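Long-range contact in 2',5'-phosphodiesterase 12 (Homo sapiens, PDB 4Z0V), which is a magnesium-containing member of the endonuclease/exonuclease/phosphatase family, with an additional N-terminal domain of the E-set type: residues L159-T171 / V187-F199. Residues are numbered along the deposited sequence; the frame is centred on the assembly and turned at random.
Sequences LDYRQNLIQKELT and VFSDSLVPALEAF
Two glutamines of helix 159-171, one turn apart, converge on Ser191 of helix 187-198. The Gln163 amide points NE2 at the serine hydroxyl, 2.7 Å from Ser191 OG, with the N-H nearly straight at the oxygen and the acceptor close to the amide plane. A bend in the chain (chi2 -46°) lays the amide between the helices, where nitrogen, oxygen and carbon alike lie against Val187 CG1; the hydroxyl itself reaches across because Ser191 OG stands anti to the backbone N. Gln167 instead stays extended beyond CG, sliding alongside Ser191 to give NE2 to the main-chain oxygen, with Gln167 NE2 and Ser191 O 2.9 Å apart. This donor arrives from the side of the carbonyl, tilted out of its plane, while Ala195 N takes the opposite face, so one oxygen serves both the helix and its neighbour. Ala195 CB rests on Gln167 CG at 3.7 Å.

At one end both methyls of Leu159 rest on Val187 CG2. Along the side facing the sheet, Leu192 CD2 touches both Ile166 CG2 and Leu170 CD1, and Leu196 CD2 meets Leu170 CB and Thr171 CG2. At the other end Thr171 stands over the Phe199 ring, with CB 3.6 Å from the ring centroid and 8° off its normal, a CH-pi contact. The threonine hydroxyl bonds back to Gln167 O, which fixes its rotation and leaves CG2 above the CD1-CE1 side of the ring.

The helices run roughly parallel at -30°, with axes 9.9 Å apart. Helix 159-172 lies in the beta-alpha-beta crossover between parallel strands 125-132 and 177-184; helix 185-198 follows and packs beside it, Leu180 touching Leu170 and Leu192. The largely buried seam therefore pairs an apolar, strand-facing side with directional amide bonds, which give both glutamine NE2 groups acceptors on Ser191, its hydroxyl and its already bonded carbonyl.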
loop_
_atom_site.group_PDB
_atom_site.type_symbol
_atom_site.label_atom_id
_atom_site.label_comp_id
_atom_site.label_asym_id
_atom_site.label_seq_id
_atom_site.Cartn_x
_atom_site.Cartn_y
_atom_site.Cartn_z
ATOM N N LEU A 159 0.214 -7.320 -15.232
ATOM C CA LEU A 159 0.417 -7.533 -13.807
ATOM C C LEU A 159 1.832 -8.002 -13.422
ATOM O O LEU A 159 2.413 -7.420 -12.496
ATOM C CB LEU A 159 -0.633 -8.492 -13.206
ATOM C CG LEU A 159 -0.666 -8.526 -11.646
ATOM C CD1 LEU A 159 -0.762 -7.106 -11.036
ATOM C CD2 LEU A 159 -1.794 -9.393 -11.145
ATOM N N ASP A 160 2.376 -9.008 -14.102
ATOM C CA ASP A 160 3.688 -9.562 -13.773
ATOM C C ASP A 160 4.805 -8.494 -13.870
ATOM O O ASP A 160 5.654 -8.431 -12.980
ATOM C CB ASP A 160 4.017 -10.781 -14.652
ATOM C CG ASP A 160 3.202 -12.035 -14.331
ATOM O OD1 ASP A 160 2.875 -12.252 -13.136
ATOM O OD2 ASP A 160 2.923 -12.819 -15.269
ATOM N N TYR A 161 4.751 -7.615 -14.890
ATOM C CA TYR A 161 5.726 -6.540 -15.026
ATOM C C TYR A 161 5.592 -5.532 -13.858
ATOM O O TYR A 161 6.578 -5.209 -13.165
ATOM C CB TYR A 161 5.543 -5.821 -16.382
ATOM C CG TYR A 161 6.586 -4.751 -16.621
ATOM C CD1 TYR A 161 6.360 -3.428 -16.241
ATOM C CD2 TYR A 161 7.801 -5.057 -17.226
ATOM C CE1 TYR A 161 7.314 -2.433 -16.473
ATOM C CE2 TYR A 161 8.752 -4.066 -17.489
ATOM C CZ TYR A 161 8.494 -2.751 -17.131
ATOM O OH TYR A 161 9.440 -1.782 -17.393
ATOM N N ARG A 162 4.379 -4.985 -13.681
ATOM C CA ARG A 162 4.119 -3.994 -12.621
ATOM C C ARG A 162 4.472 -4.545 -11.225
ATOM O O ARG A 162 5.005 -3.799 -10.408
ATOM C CB ARG A 162 2.667 -3.537 -12.662
ATOM C CG ARG A 162 2.398 -2.718 -13.918
ATOM C CD ARG A 162 1.174 -1.809 -13.826
ATOM N NE ARG A 162 -0.027 -2.576 -13.533
ATOM C CZ ARG A 162 -0.731 -2.488 -12.413
ATOM N NH1 ARG A 162 -1.825 -3.216 -12.255
ATOM N NH2 ARG A 162 -0.346 -1.665 -11.438
ATOM N N GLN A 163 4.172 -5.821 -10.952
ATOM C CA GLN A 163 4.494 -6.401 -9.638
ATOM C C GLN A 163 5.966 -6.454 -9.416
ATOM O O GLN A 163 6.405 -6.202 -8.292
ATOM C CB GLN A 163 3.884 -7.791 -9.423
ATOM C CG GLN A 163 2.386 -7.739 -9.200
ATOM C CD GLN A 163 1.931 -6.674 -8.230
ATOM O OE1 GLN A 163 1.107 -5.816 -8.567
ATOM N NE2 GLN A 163 2.433 -6.708 -7.005
ATOM N N ASN A 164 6.754 -6.747 -10.462
ATOM C CA ASN A 164 8.206 -6.738 -10.255
ATOM C C ASN A 164 8.692 -5.353 -9.788
ATOM O O ASN A 164 9.460 -5.240 -8.823
ATOM C CB ASN A 164 8.917 -7.151 -11.522
ATOM C CG ASN A 164 9.703 -8.414 -11.356
ATOM O OD1 ASN A 164 10.931 -8.406 -11.387
ATOM N ND2 ASN A 164 9.019 -9.522 -11.149
ATOM N N LEU A 165 8.187 -4.302 -10.446
ATOM C CA LEU A 165 8.559 -2.939 -10.087
ATOM C C LEU A 165 8.065 -2.574 -8.708
ATOM O O LEU A 165 8.814 -1.971 -7.951
ATOM C CB LEU A 165 8.004 -1.947 -11.124
ATOM C CG LEU A 165 8.902 -1.643 -12.320
ATOM C CD1 LEU A 165 9.189 -2.899 -13.138
ATOM C CD2 LEU A 165 8.233 -0.608 -13.217
ATOM N N ILE A 166 6.831 -2.967 -8.364
ATOM C CA ILE A 166 6.215 -2.647 -7.054
ATOM C C ILE A 166 6.988 -3.369 -5.950
ATOM O O ILE A 166 7.244 -2.795 -4.903
ATOM C CB ILE A 166 4.701 -3.006 -7.048
ATOM C CG1 ILE A 166 3.889 -1.970 -7.890
ATOM C CG2 ILE A 166 4.135 -3.077 -5.604
ATOM C CD1 ILE A 166 2.503 -2.515 -8.419
ATOM N N GLN A 167 7.412 -4.601 -6.203
ATOM C CA GLN A 167 8.205 -5.329 -5.226
ATOM C C GLN A 167 9.536 -4.631 -4.999
ATOM O O GLN A 167 9.916 -4.403 -3.850
ATOM C CB GLN A 167 8.438 -6.779 -5.690
ATOM C CG GLN A 167 7.191 -7.668 -5.522
ATOM C CD GLN A 167 7.510 -9.088 -5.993
ATOM O OE1 GLN A 167 8.350 -9.303 -6.855
ATOM N NE2 GLN A 167 6.863 -10.092 -5.429
ATOM N N LYS A 168 10.211 -4.228 -6.085
ATOM C CA LYS A 168 11.490 -3.530 -5.956
ATOM C C LYS A 168 11.285 -2.180 -5.233
ATOM O O LYS A 168 12.034 -1.831 -4.333
ATOM C CB LYS A 168 12.136 -3.317 -7.332
ATOM C CG LYS A 168 13.534 -2.672 -7.179
ATOM C CD LYS A 168 14.301 -2.530 -8.470
ATOM C CE LYS A 168 15.681 -1.933 -8.207
ATOM N NZ LYS A 168 16.451 -1.887 -9.490
ATOM N N GLU A 169 10.252 -1.463 -5.630
ATOM C CA GLU A 169 9.930 -0.158 -5.055
ATOM C C GLU A 169 9.686 -0.246 -3.551
ATOM O O GLU A 169 10.329 0.454 -2.777
ATOM C CB GLU A 169 8.708 0.449 -5.746
ATOM C CG GLU A 169 8.399 1.809 -5.144
ATOM C CD GLU A 169 7.338 2.585 -5.880
ATOM O OE1 GLU A 169 7.056 3.727 -5.453
ATOM O OE2 GLU A 169 6.781 2.054 -6.866
ATOM N N LEU A 170 8.719 -1.070 -3.144
ATOM C CA LEU A 170 8.366 -1.168 -1.747
ATOM C C LEU A 170 9.453 -1.739 -0.905
ATOM O O LEU A 170 9.728 -1.172 0.142
ATOM C CB LEU A 170 7.070 -1.990 -1.577
ATOM C CG LEU A 170 5.824 -1.290 -2.120
ATOM C CD1 LEU A 170 4.585 -2.180 -1.914
ATOM C CD2 LEU A 170 5.605 0.069 -1.391
ATOM N N THR A 171 10.122 -2.812 -1.341
ATOM C CA THR A 171 11.196 -3.370 -0.505
ATOM C C THR A 171 12.367 -2.398 -0.374
ATOM O O THR A 171 12.970 -2.321 0.696
ATOM C CB THR A 171 11.659 -4.727 -1.027
ATOM O OG1 THR A 171 12.196 -4.573 -2.351
ATOM C CG2 THR A 171 10.506 -5.797 -1.004
ATOM N N VAL A 187 -2.646 -10.403 -5.784
ATOM C CA VAL A 187 -1.453 -9.547 -5.609
ATOM C C VAL A 187 -1.024 -9.612 -4.138
ATOM O O VAL A 187 0.171 -9.756 -3.857
ATOM C CB VAL A 187 -1.727 -8.108 -6.100
ATOM C CG1 VAL A 187 -0.623 -7.136 -5.641
ATOM C CG2 VAL A 187 -1.857 -8.115 -7.630
ATOM N N PHE A 188 -1.991 -9.538 -3.205
ATOM C CA PHE A 188 -1.677 -9.636 -1.778
ATOM C C PHE A 188 -0.987 -10.955 -1.469
ATOM O O PHE A 188 0.088 -10.945 -0.895
ATOM C CB PHE A 188 -2.948 -9.499 -0.913
ATOM C CG PHE A 188 -2.649 -9.558 0.567
ATOM C CD1 PHE A 188 -2.084 -8.472 1.222
ATOM C CD2 PHE A 188 -2.891 -10.716 1.296
ATOM C CE1 PHE A 188 -1.765 -8.543 2.581
ATOM C CE2 PHE A 188 -2.561 -10.789 2.654
ATOM C CZ PHE A 188 -2.005 -9.703 3.289
ATOM N N SER A 189 -1.587 -12.092 -1.864
ATOM C CA SER A 189 -1.042 -13.384 -1.469
ATOM C C SER A 189 0.193 -13.837 -2.257
ATOM O O SER A 189 1.039 -14.517 -1.662
ATOM C CB SER A 189 -2.135 -14.454 -1.560
ATOM O OG SER A 189 -2.644 -14.505 -2.881
ATOM N N ASP A 190 0.308 -13.493 -3.555
ATOM C CA ASP A 190 1.395 -14.011 -4.411
ATOM C C ASP A 190 2.527 -13.041 -4.696
ATOM O O ASP A 190 3.591 -13.490 -5.129
ATOM C CB ASP A 190 0.847 -14.489 -5.774
ATOM C CG ASP A 190 -0.368 -15.401 -5.694
ATOM O OD1 ASP A 190 -0.621 -15.962 -4.611
ATOM O OD2 ASP A 190 -1.082 -15.513 -6.702
ATOM N N SER A 191 2.318 -11.725 -4.487
ATOM C CA SER A 191 3.388 -10.775 -4.767
ATOM C C SER A 191 3.817 -10.002 -3.508
ATOM O O SER A 191 4.998 -9.992 -3.171
ATOM C CB SER A 191 2.943 -9.798 -5.847
ATOM O OG SER A 191 3.913 -8.774 -6.019
ATOM N N LEU A 192 2.877 -9.321 -2.859
ATOM C CA LEU A 192 3.233 -8.482 -1.704
ATOM C C LEU A 192 3.635 -9.303 -0.483
ATOM O O LEU A 192 4.680 -9.032 0.098
ATOM C CB LEU A 192 2.077 -7.535 -1.357
ATOM C CG LEU A 192 1.608 -6.688 -2.528
ATOM C CD1 LEU A 192 0.332 -5.970 -2.164
ATOM C CD2 LEU A 192 2.703 -5.658 -2.952
ATOM N N VAL A 193 2.841 -10.317 -0.099
ATOM C CA VAL A 193 3.192 -11.103 1.083
ATOM C C VAL A 193 4.585 -11.769 0.897
ATOM O O VAL A 193 5.423 -11.537 1.747
ATOM C CB VAL A 193 2.081 -12.090 1.506
ATOM C CG1 VAL A 193 2.624 -13.188 2.420
ATOM C CG2 VAL A 193 0.949 -11.339 2.208
ATOM N N PRO A 194 4.915 -12.466 -0.208
ATOM C CA PRO A 194 6.271 -13.058 -0.314
ATOM C C PRO A 194 7.396 -12.023 -0.319
ATOM O O PRO A 194 8.416 -12.246 0.339
ATOM C CB PRO A 194 6.215 -13.813 -1.652
ATOM C CG PRO A 194 4.742 -14.120 -1.847
ATOM C CD PRO A 194 4.076 -12.867 -1.359
ATOM N N ALA A 195 7.228 -10.891 -1.026
ATOM C CA ALA A 195 8.291 -9.896 -1.058
ATOM C C ALA A 195 8.465 -9.231 0.298
ATOM O O ALA A 195 9.581 -9.122 0.821
ATOM C CB ALA A 195 7.988 -8.835 -2.114
ATOM N N LEU A 196 7.373 -8.755 0.863
ATOM C CA LEU A 196 7.484 -7.973 2.087
ATOM C C LEU A 196 7.804 -8.844 3.292
ATOM O O LEU A 196 8.548 -8.394 4.178
ATOM C CB LEU A 196 6.219 -7.120 2.287
ATOM C CG LEU A 196 6.004 -6.041 1.201
ATOM C CD1 LEU A 196 4.747 -5.231 1.476
ATOM C CD2 LEU A 196 7.180 -5.031 1.156
ATOM N N GLU A 197 7.328 -10.101 3.326
ATOM C CA GLU A 197 7.749 -10.910 4.472
ATOM C C GLU A 197 9.271 -11.212 4.431
ATOM O O GLU A 197 9.915 -11.250 5.478
ATOM C CB GLU A 197 6.905 -12.178 4.648
ATOM C CG GLU A 197 7.136 -13.344 3.729
ATOM C CD GLU A 197 6.242 -14.533 4.069
ATOM O OE1 GLU A 197 6.466 -15.605 3.469
ATOM O OE2 GLU A 197 5.364 -14.418 4.964
ATOM N N ALA A 198 9.851 -11.354 3.221
ATOM C CA ALA A 198 11.297 -11.590 3.058
ATOM C C ALA A 198 12.127 -10.424 3.615
ATOM O O ALA A 198 13.275 -10.610 4.055
ATOM C CB ALA A 198 11.610 -11.797 1.588
ATOM N N PHE A 199 11.534 -9.222 3.609
ATOM C CA PHE A 199 12.190 -8.018 4.100
ATOM C C PHE A 199 11.721 -7.643 5.522
ATOM O O PHE A 199 12.033 -6.552 5.977
ATOM C CB PHE A 199 11.980 -6.847 3.098
ATOM C CG PHE A 199 12.870 -6.974 1.877
ATOM C CD1 PHE A 199 12.531 -7.833 0.833
ATOM C CD2 PHE A 199 14.075 -6.274 1.798
ATOM C CE1 PHE A 199 13.348 -7.950 -0.296
ATOM C CE2 PHE A 199 14.901 -6.394 0.680
ATOM C CZ PHE A 199 14.534 -7.231 -0.366
#